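Local coordinates for protein Ceg4 (Legionella pneumophila subsp. pneumophila, PDB 6AOK) that dephosphorylates phosphotyrosine as a HAD-like, magnesium-binding effector phosphatase that attenuates activation of eukaryotic MAPK pathways, at residues F33-Q38 with Y44-E49; V94-E99 with F199-Y204. All blocks are in the same frame, centred on the assembly; numbering follows the deposited sequence. Where two conformers were deposited one is given.

Interaction 1. Residues F33-Q38 with Y44-E49; sequences FTEFYQ and YKKDVE
Glu35 and Asp47 lie with their CA atoms 6.8 Å apart, where a type II beta turn from Lys45 to Val48 bends round the first turn of helix 35-39. One turn further along the helix, Gln38 faces Tyr44. This is a local contact at the surface of the HAD-like phosphatase domain, between a short helix and the loop that follows it. Thr34 caps the start of that helix, its OG1 accepting from Tyr37 N.

Glu35 carries most of the polar contact. Its chain is bent at chi2 (-65°), which brings the carboxylate round to the turn. Tyr44 OH donates to the anti lone pair of Glu35 OE1 at 2.6 Å. Asp47 N reaches the same oxygen from the syn side at 3.1 Å, in a nearly straight bond tilted 27° out of the carboxylate plane. Two donors thus grip one oxygen. Asp47 OD1 lies 3.6 Å from Glu35 OE2, a like-charge approach that the two donors probably offset on Glu35.

The Tyr44 ring also packs on the helix, meeting Gln38 O obliquely with CD1 at 3.2 Å. Between the side chains, Tyr44 CE1 is 3.9 Å from Gln38 CB. Gln38 OE1 accepts from Gln50 N, and its NE2 donates to Val32 O, so the amide bridges both flanks of the contact. The same Gln38 OE1 lies 3.3 Å from Glu49 CA.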
# COMPACT_ATOMS: atom_id res chain seq x y z
N PHE A 33 9.27 6.80 -14.06
CA PHE A 33 10.16 7.26 -15.13
C PHE A 33 11.13 8.35 -14.67
O PHE A 33 11.88 8.88 -15.50
CB PHE A 33 9.32 7.75 -16.31
CG PHE A 33 8.27 6.70 -16.76
CD1 PHE A 33 8.68 5.51 -17.38
CD2 PHE A 33 6.92 6.89 -16.55
CE1 PHE A 33 7.74 4.51 -17.78
CE2 PHE A 33 5.97 5.92 -16.96
CZ PHE A 33 6.38 4.76 -17.55
N THR A 34 11.13 8.68 -13.38
CA THR A 34 12.04 9.70 -12.87
C THR A 34 13.46 9.15 -12.79
O THR A 34 13.67 7.93 -12.67
CB THR A 34 11.60 10.17 -11.47
OG1 THR A 34 11.64 9.05 -10.56
CG2 THR A 34 10.22 10.74 -11.52
N GLU A 35 14.44 10.07 -12.74
CA GLU A 35 15.81 9.59 -12.54
C GLU A 35 15.91 8.82 -11.24
O GLU A 35 16.58 7.79 -11.18
CB GLU A 35 16.83 10.73 -12.52
CG GLU A 35 16.98 11.47 -13.81
CD GLU A 35 17.54 10.60 -14.93
OE1 GLU A 35 18.32 9.67 -14.68
OE2 GLU A 35 17.16 10.85 -16.08
N PHE A 36 15.22 9.28 -10.18
CA PHE A 36 15.37 8.61 -8.89
C PHE A 36 14.90 7.17 -8.95
O PHE A 36 15.64 6.27 -8.57
CB PHE A 36 14.62 9.35 -7.78
CG PHE A 36 14.68 8.60 -6.48
CD1 PHE A 36 15.91 8.36 -5.86
CD2 PHE A 36 13.53 8.07 -5.93
CE1 PHE A 36 15.97 7.63 -4.66
CE2 PHE A 36 13.57 7.33 -4.71
CZ PHE A 36 14.79 7.12 -4.09
N TYR A 37 13.70 6.91 -9.45
CA TYR A 37 13.25 5.53 -9.55
C TYR A 37 14.17 4.71 -10.45
O TYR A 37 14.52 3.55 -10.14
CB TYR A 37 11.83 5.51 -10.10
CG TYR A 37 11.17 4.16 -10.07
CD1 TYR A 37 11.40 3.22 -11.08
CD2 TYR A 37 10.31 3.83 -9.03
CE1 TYR A 37 10.77 1.97 -11.03
CE2 TYR A 37 9.66 2.61 -8.98
CZ TYR A 37 9.90 1.68 -9.97
OH TYR A 37 9.28 0.46 -9.90
N GLN A 38 14.55 5.27 -11.58
CA GLN A 38 15.39 4.53 -12.53
C GLN A 38 16.75 4.22 -11.92
O GLN A 38 17.36 3.19 -12.26
CB GLN A 38 15.55 5.34 -13.83
CG GLN A 38 14.18 5.40 -14.60
CD GLN A 38 13.89 4.11 -15.33
OE1 GLN A 38 14.78 3.46 -15.88
NE2 GLN A 38 12.65 3.78 -15.40
N TYR A 44 21.42 0.97 -14.32
CA TYR A 44 21.05 2.36 -14.48
C TYR A 44 22.11 3.20 -15.16
O TYR A 44 23.29 3.15 -14.81
CB TYR A 44 20.80 2.97 -13.09
CG TYR A 44 20.65 4.47 -13.11
CD1 TYR A 44 19.55 5.06 -13.74
CD2 TYR A 44 21.55 5.29 -12.41
CE1 TYR A 44 19.34 6.44 -13.68
CE2 TYR A 44 21.37 6.69 -12.38
CZ TYR A 44 20.25 7.24 -12.99
OH TYR A 44 20.05 8.62 -12.97
N LYS A 45 21.67 4.01 -16.10
CA LYS A 45 22.51 5.01 -16.73
C LYS A 45 21.73 6.29 -16.71
O LYS A 45 20.54 6.30 -17.03
CB LYS A 45 22.89 4.61 -18.15
CG LYS A 45 23.76 3.38 -18.19
CD LYS A 45 24.31 3.18 -19.58
CE LYS A 45 23.19 3.06 -20.61
NZ LYS A 45 23.55 3.82 -21.85
N LYS A 46 22.38 7.37 -16.28
CA LYS A 46 21.71 8.64 -16.14
C LYS A 46 21.05 9.07 -17.45
O LYS A 46 21.66 8.98 -18.52
CB LYS A 46 22.71 9.68 -15.68
CG LYS A 46 22.05 10.98 -15.31
CD LYS A 46 22.81 11.74 -14.21
CE LYS A 46 21.82 12.65 -13.46
NZ LYS A 46 22.42 13.95 -12.95
N ASP A 47 19.80 9.53 -17.36
CA ASP A 47 19.03 10.01 -18.50
C ASP A 47 18.72 8.90 -19.50
O ASP A 47 18.46 9.18 -20.69
CB ASP A 47 19.77 11.16 -19.20
CG ASP A 47 18.83 12.12 -19.85
OD1 ASP A 47 17.66 12.20 -19.39
OD2 ASP A 47 19.26 12.76 -20.85
N VAL A 48 18.77 7.63 -19.05
CA VAL A 48 18.30 6.49 -19.82
C VAL A 48 17.23 5.81 -19.00
O VAL A 48 17.40 5.64 -17.79
CB VAL A 48 19.42 5.48 -20.14
CG1 VAL A 48 18.83 4.30 -20.94
CG2 VAL A 48 20.57 6.17 -20.93
N GLU A 49 16.12 5.44 -19.62
CA GLU A 49 15.08 4.70 -18.92
C GLU A 49 15.11 3.23 -19.31
O GLU A 49 15.27 2.89 -20.47
CB GLU A 49 13.69 5.30 -19.24
CG GLU A 49 13.43 6.62 -18.54
CD GLU A 49 12.50 7.53 -19.33
OE1 GLU A 49 11.53 7.02 -19.91
OE2 GLU A 49 12.75 8.76 -19.40
O HOH W 1 16.52 7.73 -16.25
O HOH W 2 15.15 10.22 -18.40

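Interaction 2. Residues V94-E99 with F199-Y204; sequences VAFFHE and FEWSQY
Phe96 and Phe97 of helix 91-100 meet Trp201, at the start of helix 201-211, in a buried aromatic cluster. The contact joins a helix that precedes strand 106-111 to the last helix of the HAD-like alpha/beta domain, which follows strand 189-192. No hydrogen bond crosses between the two segments.

The ring contacts come first. Trp201 offers the CE3-CZ3 side of its six-membered ring over one face of Phe96, displaced toward the rim. The closest pair is Phe96 CD2 with Trp201 CZ3, at 3.7 Å. The two planes stand 55° apart. Phe97 brings CE2 over one face of the indole, 4.1 Å from Trp201 CZ3, with its plane turned by 50°. Phe96 CG lies anti to the backbone N (chi1 179°), and this sends the ring across to the facing helix.

A smaller apolar contact sets Tyr204 CB against the Phe96 ring, 3.7 Å from Phe96 CE1, while the phenol ring leads away toward Tyr192.

Hydrogen bonds that do not cross the contact fix Trp201 and Tyr204. Trp201 NE1 donates to Thr22 O, in the DxDx(T/V) motif whose Asp18 and Asp20 bind the magnesium ion. The indole thus ties this cluster to the metal-binding loop. Tyr204 folds back over the helix start, and its OH accepts from Glu200 N at 3.0 Å.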
# COMPACT_ATOMS: atom_id res chain seq x y z
N VAL A 94 2.01 6.75 7.20
CA VAL A 94 2.93 5.95 8.01
C VAL A 94 2.26 5.48 9.29
O VAL A 94 2.35 4.30 9.66
CB VAL A 94 4.20 6.77 8.31
CG1 VAL A 94 5.00 6.12 9.45
CG2 VAL A 94 5.05 6.89 7.06
N ALA A 95 1.58 6.38 10.01
CA ALA A 95 0.93 5.97 11.26
C ALA A 95 -0.17 4.94 11.00
O ALA A 95 -0.37 4.01 11.80
CB ALA A 95 0.37 7.20 11.99
N PHE A 96 -0.93 5.11 9.93
CA PHE A 96 -1.97 4.14 9.58
C PHE A 96 -1.38 2.74 9.38
O PHE A 96 -1.88 1.76 9.97
CB PHE A 96 -2.68 4.56 8.31
CG PHE A 96 -3.74 3.59 7.86
CD1 PHE A 96 -5.03 3.65 8.37
CD2 PHE A 96 -3.45 2.62 6.90
CE1 PHE A 96 -6.01 2.75 7.90
CE2 PHE A 96 -4.39 1.73 6.49
CZ PHE A 96 -5.68 1.81 6.97
N PHE A 97 -0.33 2.63 8.55
CA PHE A 97 0.26 1.32 8.30
C PHE A 97 0.95 0.72 9.51
O PHE A 97 0.92 -0.50 9.68
CB PHE A 97 1.20 1.41 7.09
CG PHE A 97 0.42 1.48 5.83
CD1 PHE A 97 -0.23 0.34 5.37
CD2 PHE A 97 0.18 2.68 5.20
CE1 PHE A 97 -1.04 0.39 4.25
CE2 PHE A 97 -0.65 2.75 4.06
CZ PHE A 97 -1.27 1.59 3.59
N HIS A 98 1.56 1.53 10.39
CA HIS A 98 2.04 0.94 11.63
C HIS A 98 0.89 0.32 12.41
O HIS A 98 1.03 -0.75 13.00
CB HIS A 98 2.76 1.96 12.52
CG HIS A 98 4.19 2.22 12.12
ND1 HIS A 98 5.12 1.21 11.95
CD2 HIS A 98 4.84 3.38 11.84
CE1 HIS A 98 6.28 1.74 11.58
NE2 HIS A 98 6.14 3.06 11.54
N GLU A 99 -0.27 0.97 12.42
CA GLU A 99 -1.38 0.37 13.14
C GLU A 99 -1.88 -0.91 12.46
O GLU A 99 -2.08 -1.94 13.11
CB GLU A 99 -2.52 1.38 13.25
CG GLU A 99 -3.72 0.79 13.88
CD GLU A 99 -3.55 0.66 15.37
OE1 GLU A 99 -2.81 1.47 15.99
OE2 GLU A 99 -4.16 -0.26 15.93
N PHE A 199 -6.18 11.78 0.48
CA PHE A 199 -6.69 10.71 1.32
C PHE A 199 -6.48 11.06 2.80
O PHE A 199 -5.36 11.44 3.20
CB PHE A 199 -5.99 9.41 0.99
CG PHE A 199 -6.34 8.86 -0.36
CD1 PHE A 199 -5.61 9.25 -1.49
CD2 PHE A 199 -7.40 8.00 -0.51
CE1 PHE A 199 -5.93 8.73 -2.78
CE2 PHE A 199 -7.72 7.51 -1.80
CZ PHE A 199 -6.97 7.87 -2.91
N GLU A 200 -7.52 10.90 3.62
CA GLU A 200 -7.51 11.28 5.04
C GLU A 200 -7.05 10.08 5.88
O GLU A 200 -7.80 9.47 6.64
CB GLU A 200 -8.89 11.76 5.47
CG GLU A 200 -9.36 13.01 4.75
CD GLU A 200 -10.72 13.55 5.24
OE1 GLU A 200 -11.06 13.37 6.44
OE2 GLU A 200 -11.43 14.19 4.42
N TRP A 201 -5.78 9.74 5.71
CA TRP A 201 -5.24 8.57 6.39
C TRP A 201 -5.47 8.63 7.90
O TRP A 201 -5.64 7.59 8.54
CB TRP A 201 -3.75 8.43 6.09
CG TRP A 201 -3.52 8.00 4.67
CD1 TRP A 201 -3.03 8.78 3.65
CD2 TRP A 201 -3.77 6.71 4.09
NE1 TRP A 201 -2.96 8.05 2.50
CE2 TRP A 201 -3.40 6.78 2.74
CE3 TRP A 201 -4.25 5.49 4.61
CZ2 TRP A 201 -3.49 5.67 1.88
CZ3 TRP A 201 -4.35 4.38 3.74
CH2 TRP A 201 -3.96 4.50 2.38
N SER A 202 -5.47 9.83 8.49
CA SER A 202 -5.65 9.83 9.94
C SER A 202 -7.09 9.50 10.31
O SER A 202 -7.35 8.91 11.39
CB SER A 202 -5.23 11.17 10.54
OG SER A 202 -6.11 12.18 10.12
N GLN A 203 -8.04 9.84 9.44
CA GLN A 203 -9.42 9.43 9.68
C GLN A 203 -9.59 7.92 9.52
O GLN A 203 -10.32 7.29 10.30
CB GLN A 203 -10.36 10.17 8.74
CG GLN A 203 -11.83 9.79 8.95
CD GLN A 203 -12.37 10.24 10.33
OE1 GLN A 203 -12.86 9.42 11.13
NE2 GLN A 203 -12.28 11.54 10.60
N TYR A 204 -8.94 7.32 8.51
CA TYR A 204 -9.09 5.87 8.30
C TYR A 204 -8.47 5.11 9.46
O TYR A 204 -9.02 4.10 9.89
CB TYR A 204 -8.45 5.41 6.99
CG TYR A 204 -8.75 6.30 5.80
CD1 TYR A 204 -9.94 7.00 5.71
CD2 TYR A 204 -7.83 6.47 4.80
CE1 TYR A 204 -10.18 7.86 4.64
CE2 TYR A 204 -8.07 7.30 3.73
CZ TYR A 204 -9.22 8.00 3.66
OH TYR A 204 -9.43 8.86 2.59

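How the interactions relate
From the N terminus, the chain passes through strand 13-17 and the magnesium-binding aspartates Asp18 and Asp20 before reaching interaction 1. That contact closes a short loop, with five residues between its segments, far from the centre of the chain. Helix 60-71 then leads on to helix 91-100, where interaction 2 opens. It closes only at 199-204, after the other four strands of the parallel sheet. The two contacts are in series and neither nest nor cross. Between interactions 1 and 2 the nearest atoms are about 15 Å apart. Interaction 1 joins helix 35-39 to the loop that follows it, at the periphery, whereas interaction 2 ties helix 91-100 to helix 201-211 in the interior.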